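PDB 7CJ7: L-ribulose 3-epimerase, which catalyses the manganese-dependent epimerisation of ketoses at C3, acting most readily on L-ribulose, which it interconverts with L-xylulose. Local coordinates for residues A[153-156]-A[157-160]; A[185-188]-A[189-193]. All blocks are in the same frame, centred on the assembly; numbering follows the deposited sequence.

How the contacts relate
Contact 1 and contact 2 sit side by side at the C-terminal mouth of a closed eight-stranded parallel barrel, their centres about 10 Å apart. Along the chain contact 1 comes first, in the loop between strand 148-152 and helix 165-175; contact 2 follows as helix 186-192, which starts directly after the neighbouring strand 180-185. The two are tied together by a salt bridge from Arg156 to Glu192, with Arg156 NE 2.9 Å from Glu192 OE2, and by Val154 and Glu158 packing on His188. Both touch the bound L-sorbose and both touch the second subunit, so this sector of the barrel mouth combines sugar binding with dimer contact.

Contact 1. Residues A[153-156]-A[157-160]. With SOL (L-sorbose), chain C.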
loop_
_atom_site.group_PDB
_atom_site.type_symbol
_atom_site.label_atom_id
_atom_site.label_comp_id
_atom_site.label_asym_id
_atom_site.label_seq_id
_atom_site.Cartn_x
_atom_site.Cartn_y
_atom_site.Cartn_z
ATOM N N VAL A 153 -7.914 2.963 -11.007
ATOM C CA VAL A 153 -7.602 3.664 -9.730
ATOM C C VAL A 153 -6.702 2.744 -8.912
ATOM O O VAL A 153 -7.089 1.596 -8.656
ATOM C CB VAL A 153 -8.902 4.005 -8.987
ATOM C CG1 VAL A 153 -8.607 4.645 -7.642
ATOM C CG2 VAL A 153 -9.793 4.884 -9.853
ATOM N N VAL A 154 -5.524 3.207 -8.529
ATOM C CA VAL A 154 -4.610 2.349 -7.734
ATOM C C VAL A 154 -4.172 3.134 -6.506
ATOM O O VAL A 154 -4.435 4.350 -6.419
ATOM C CB VAL A 154 -3.413 1.850 -8.560
ATOM C CG1 VAL A 154 -3.855 0.923 -9.681
ATOM C CG2 VAL A 154 -2.590 3.013 -9.093
ATOM N N ASN A 155 -3.529 2.445 -5.578
ATOM C CA ASN A 155 -3.218 3.024 -4.252
ATOM C C ASN A 155 -2.091 4.055 -4.398
ATOM O O ASN A 155 -1.430 4.138 -5.464
ATOM C CB ASN A 155 -2.930 1.914 -3.234
ATOM C CG ASN A 155 -1.617 1.215 -3.475
ATOM O OD1 ASN A 155 -0.575 1.850 -3.392
ATOM N ND2 ASN A 155 -1.656 -0.082 -3.772
ATOM N N ARG A 156 -1.872 4.798 -3.325
ATOM C CA ARG A 156 -0.911 5.921 -3.212
ATOM C C ARG A 156 0.509 5.470 -3.587
ATOM O O ARG A 156 1.284 6.320 -4.067
ATOM C CB ARG A 156 -0.951 6.440 -1.775
ATOM C CG ARG A 156 -0.500 5.409 -0.747
ATOM C CD ARG A 156 -0.822 5.799 0.683
ATOM N NE ARG A 156 -2.249 5.996 0.883
ATOM C CZ ARG A 156 -2.775 6.620 1.924
ATOM N NH1 ARG A 156 -1.986 7.091 2.869
ATOM N NH2 ARG A 156 -4.086 6.776 2.016
ATOM N N TYR A 157 0.880 4.213 -3.347
ATOM C CA TYR A 157 2.263 3.742 -3.625
ATOM C C TYR A 157 2.439 3.437 -5.124
ATOM O O TYR A 157 3.575 3.158 -5.523
ATOM C CB TYR A 157 2.623 2.521 -2.769
ATOM C CG TYR A 157 2.436 2.701 -1.283
ATOM C CD1 TYR A 157 3.353 3.397 -0.512
ATOM C CD2 TYR A 157 1.347 2.139 -0.638
ATOM C CE1 TYR A 157 3.189 3.542 0.856
ATOM C CE2 TYR A 157 1.157 2.283 0.726
ATOM C CZ TYR A 157 2.092 2.975 1.481
ATOM O OH TYR A 157 1.921 3.105 2.825
ATOM N N GLU A 158 1.365 3.483 -5.926
ATOM C CA GLU A 158 1.395 3.062 -7.354
ATOM C C GLU A 158 0.994 4.202 -8.308
ATOM O O GLU A 158 1.288 4.073 -9.505
ATOM C CB GLU A 158 0.538 1.811 -7.549
ATOM C CG GLU A 158 1.096 0.580 -6.840
ATOM C CD GLU A 158 0.385 -0.719 -7.195
ATOM O OE1 GLU A 158 -0.225 -0.766 -8.282
ATOM O OE2 GLU A 158 0.406 -1.669 -6.373
ATOM N N THR A 159 0.356 5.270 -7.814
ATOM C CA THR A 159 0.108 6.524 -8.581
ATOM C C THR A 159 -0.088 7.692 -7.624
ATOM O O THR A 159 -0.552 7.475 -6.485
ATOM C CB THR A 159 -1.125 6.472 -9.496
ATOM O OG1 THR A 159 -1.126 7.660 -10.288
ATOM C CG2 THR A 159 -2.440 6.427 -8.758
ATOM N N ASN A 160 0.215 8.893 -8.095
ATOM C CA ASN A 160 -0.075 10.135 -7.344
ATOM C C ASN A 160 -1.215 10.901 -8.029
ATOM O O ASN A 160 -1.502 12.005 -7.577
ATOM C CB ASN A 160 1.202 10.954 -7.140
ATOM C CG ASN A 160 1.802 11.486 -8.422
ATOM O OD1 ASN A 160 1.272 11.254 -9.502
ATOM N ND2 ASN A 160 2.919 12.188 -8.307
HETATM C C1 SOL C . -1.375 -2.942 -10.288
HETATM O O1 SOL C . -1.302 -2.916 -8.882
HETATM C C2 SOL C . -2.658 -3.541 -10.767
HETATM O O2 SOL C . -3.634 -3.580 -10.038
HETATM C C3 SOL C . -2.699 -4.144 -12.164
HETATM O O3 SOL C . -4.025 -4.255 -12.627
HETATM C C4 SOL C . -1.858 -3.334 -13.145
HETATM O O4 SOL C . -2.385 -2.008 -13.238
HETATM C C5 SOL C . -1.810 -3.933 -14.552
HETATM O O5 SOL C . -1.160 -3.018 -15.433
HETATM C C6 SOL C . -1.093 -5.265 -14.619
HETATM O O6 SOL C . -1.126 -5.788 -15.950
HETATM O O HOH W 1 0.910 5.883 3.592
#
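Asn155 and Tyr157 open a tight local turn in which the side-chain carbonyl of one holds the backbone of the other: Asn155 OD1 accepts from Tyr157 N at 2.8 Å, with the donor in the plane of the amide carbonyl, an Asx turn. With CG between its backbone N and carbonyl carbon (chi1 71°), the Asn155 amide turns toward the following residues and brings OD1 to Tyr157 N and the edge of the Tyr157 ring. Asn155 O meanwhile takes two donors, Glu158 N at 2.9 Å, which closes a type I beta turn, and Thr159 N at 3.2 Å. Arg156 and Tyr157 run side by side in the same direction. Arg156 CG lies over the ring face in a CH-pi contact, 3.9 Å from the Tyr157 ring centroid, and beyond it the chain bends at chi3 (59°), leaving the guanidinium plane well tilted from the ring. Arg156 NE forms a salt bridge with Glu192, and one water joins the two ends, accepting from Arg156 NH1 and donating to Tyr157 OH. At the other end of the turn, Val154 CG2 presses against Thr159 CG2 at 3.4 Å, tighter than usual for two methyls, and also packs on Glu158 CB. The Glu158 chain extends past this methyl toward the sugar, its carboxylate steeply inclined to the Asn155 amide, and Glu158 OE1 receives a very short bond, 2.5 Å, from L-sorbose O1. Glu158 OE2 is hydrogen-bonded by Tyr157 OH of the second subunit, and the reciprocal bond joins Tyr157 to Glu158 of that subunit. With one oxygen on the sugar and the other on a tyrosine of the second subunit, the carboxylate is probably held in its rotation, and its grip on the substrate probably depends in part on the dimer.

Contact 2. Residues A[185-188]-A[189-193]; sequences DTYH and MNIEE. With MN (manganese (II) ion), chain D; SOL (L-sorbose), chain C.
This is a local, helix-start contact at the C-terminal end of a barrel strand, where Asp185 closes strand 180-185 and Met189 N begins the main-chain bonding of helix 186-192 by donating to Asp185 O at 2.9 Å. Asn190 N repeats the pattern on Thr186 O, while His188 O takes both Ile191 N and Glu192 N near the end of the helix. Met189 CG lies alongside the same carbonyl, 3.2 Å from Asp185 O. Asp185 is the N-cap: OD1 accepts from Tyr187 N. Its CG stands opposite the backbone N (chi1 179°), which carries Asp185 OD2 to the manganese, 2.0 Å away; Glu152, His211 and Glu246 complete the protein ligands. In this TIM barrel of the xylose isomerase-like family, the strand's last residue is thus metal ligand and helix cap at once. One turn on, the His188 ring reaches the sugar edge-on. His188 NE2 donates to L-sorbose O1 at 2.9 Å and to L-sorbose O2 at 3.0 Å, and O2 is itself a manganese ligand, as is O3. At the edge of its own ring, Tyr187 CD2 lies 3.5 Å above the centre of the His188 ring, and Asn155 ND2 makes a weak hydrogen bond to His188 ND1 at the rim. With an alanine in place of His188, sugar O1 and O2 would probably lose their shared donor, and the CD2 edge of Tyr187 the ring face it meets. Farther along the helix, Ile191 CD1 approaches Tyr187 CZ at 4.3 Å, and a water links Tyr187 O to Asn190 ND2. The helix also faces the second subunit, where Tyr187 OH meets Tyr157 OH, Asn190 ND2 bonds to Asn190 O, and Glu192 pairs with Arg265, each second residue belonging to that chain.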
loop_
_atom_site.group_PDB
_atom_site.type_symbol
_atom_site.label_atom_id
_atom_site.label_comp_id
_atom_site.label_asym_id
_atom_site.label_seq_id
_atom_site.Cartn_x
_atom_site.Cartn_y
_atom_site.Cartn_z
ATOM N N ASP A 185 -10.367 -1.815 -8.562
ATOM C CA ASP A 185 -9.593 -3.018 -8.163
ATOM C C ASP A 185 -9.732 -3.170 -6.649
ATOM O O ASP A 185 -9.328 -2.243 -5.921
ATOM C CB ASP A 185 -8.145 -2.867 -8.627
ATOM C CG ASP A 185 -7.250 -4.039 -8.262
ATOM O OD1 ASP A 185 -7.444 -4.607 -7.189
ATOM O OD2 ASP A 185 -6.366 -4.348 -9.062
ATOM N N THR A 186 -10.311 -4.275 -6.179
ATOM C CA THR A 186 -10.670 -4.439 -4.746
ATOM C C THR A 186 -9.410 -4.334 -3.871
ATOM O O THR A 186 -9.534 -3.884 -2.726
ATOM C CB THR A 186 -11.437 -5.739 -4.500
ATOM O OG1 THR A 186 -10.655 -6.850 -4.949
ATOM C CG2 THR A 186 -12.786 -5.736 -5.186
ATOM N N TYR A 187 -8.247 -4.756 -4.363
ATOM C CA TYR A 187 -6.976 -4.667 -3.598
ATOM C C TYR A 187 -6.675 -3.196 -3.284
ATOM O O TYR A 187 -6.347 -2.856 -2.136
ATOM C CB TYR A 187 -5.822 -5.312 -4.365
ATOM C CG TYR A 187 -4.459 -4.921 -3.855
ATOM C CD1 TYR A 187 -3.946 -5.453 -2.690
ATOM C CD2 TYR A 187 -3.676 -4.012 -4.545
ATOM C CE1 TYR A 187 -2.697 -5.084 -2.212
ATOM C CE2 TYR A 187 -2.423 -3.641 -4.084
ATOM C CZ TYR A 187 -1.920 -4.200 -2.927
ATOM O OH TYR A 187 -0.688 -3.836 -2.461
ATOM N N HIS A 188 -6.765 -2.333 -4.296
ATOM C CA HIS A 188 -6.488 -0.880 -4.156
ATOM C C HIS A 188 -7.584 -0.212 -3.323
ATOM O O HIS A 188 -7.254 0.661 -2.502
ATOM C CB HIS A 188 -6.296 -0.255 -5.536
ATOM C CG HIS A 188 -5.115 -0.813 -6.253
ATOM N ND1 HIS A 188 -3.826 -0.627 -5.797
ATOM C CD2 HIS A 188 -5.025 -1.551 -7.382
ATOM C CE1 HIS A 188 -2.990 -1.221 -6.630
ATOM N NE2 HIS A 188 -3.703 -1.790 -7.610
ATOM N N MET A 189 -8.840 -0.611 -3.518
ATOM C CA MET A 189 -10.004 -0.024 -2.812
ATOM C C MET A 189 -9.862 -0.298 -1.313
ATOM O O MET A 189 -10.229 0.573 -0.502
ATOM C CB MET A 189 -11.315 -0.635 -3.311
ATOM C CG MET A 189 -11.599 -0.358 -4.763
ATOM S SD MET A 189 -13.105 -1.191 -5.302
ATOM C CE MET A 189 -14.327 -0.330 -4.312
ATOM N N ASN A 190 -9.336 -1.476 -0.974
ATOM C CA ASN A 190 -9.186 -1.939 0.429
ATOM C C ASN A 190 -8.314 -0.935 1.194
ATOM O O ASN A 190 -8.527 -0.752 2.406
ATOM C CB ASN A 190 -8.599 -3.351 0.485
ATOM C CG ASN A 190 -8.466 -3.841 1.908
ATOM O OD1 ASN A 190 -9.459 -3.909 2.635
ATOM N ND2 ASN A 190 -7.243 -4.112 2.331
ATOM N N ILE A 191 -7.371 -0.297 0.500
ATOM C CA ILE A 191 -6.444 0.696 1.107
ATOM C C ILE A 191 -7.138 2.065 1.147
ATOM O O ILE A 191 -7.222 2.638 2.244
ATOM C CB ILE A 191 -5.101 0.712 0.355
ATOM C CG1 ILE A 191 -4.399 -0.645 0.456
ATOM C CG2 ILE A 191 -4.211 1.842 0.841
ATOM C CD1 ILE A 191 -3.311 -0.867 -0.569
ATOM N N GLU A 192 -7.695 2.530 0.027
ATOM C CA GLU A 192 -7.952 3.978 -0.212
ATOM C C GLU A 192 -9.418 4.377 0.021
ATOM O O GLU A 192 -9.637 5.540 0.352
ATOM C CB GLU A 192 -7.510 4.367 -1.622
ATOM C CG GLU A 192 -6.034 4.145 -1.904
ATOM C CD GLU A 192 -5.049 5.021 -1.142
ATOM O OE1 GLU A 192 -5.488 5.996 -0.486
ATOM O OE2 GLU A 192 -3.844 4.723 -1.201
ATOM N N GLU A 193 -10.383 3.470 -0.125
ATOM C CA GLU A 193 -11.822 3.832 -0.216
ATOM C C GLU A 193 -12.484 3.866 1.169
ATOM O O GLU A 193 -12.104 3.078 2.069
ATOM C CB GLU A 193 -12.591 2.839 -1.091
ATOM C CG GLU A 193 -12.099 2.773 -2.518
ATOM C CD GLU A 193 -12.547 3.907 -3.419
ATOM O OE1 GLU A 193 -13.568 4.569 -3.081
ATOM O OE2 GLU A 193 -11.901 4.108 -4.476
HETATM MN MN MN D . -5.439 -4.373 -10.844
HETATM C C1 SOL C . -1.375 -2.942 -10.288
HETATM O O1 SOL C . -1.302 -2.916 -8.882
HETATM C C2 SOL C . -2.658 -3.541 -10.767
HETATM O O2 SOL C . -3.634 -3.580 -10.038
HETATM C C3 SOL C . -2.699 -4.144 -12.164
HETATM O O3 SOL C . -4.025 -4.255 -12.627
HETATM C C4 SOL C . -1.858 -3.334 -13.145
HETATM O O4 SOL C . -2.385 -2.008 -13.238
HETATM C C5 SOL C . -1.810 -3.933 -14.552
HETATM O O5 SOL C . -1.160 -3.018 -15.433
HETATM C C6 SOL C . -1.093 -5.265 -14.619
HETATM O O6 SOL C . -1.126 -5.788 -15.950
HETATM O O HOH W 2 -5.151 -4.231 0.182
#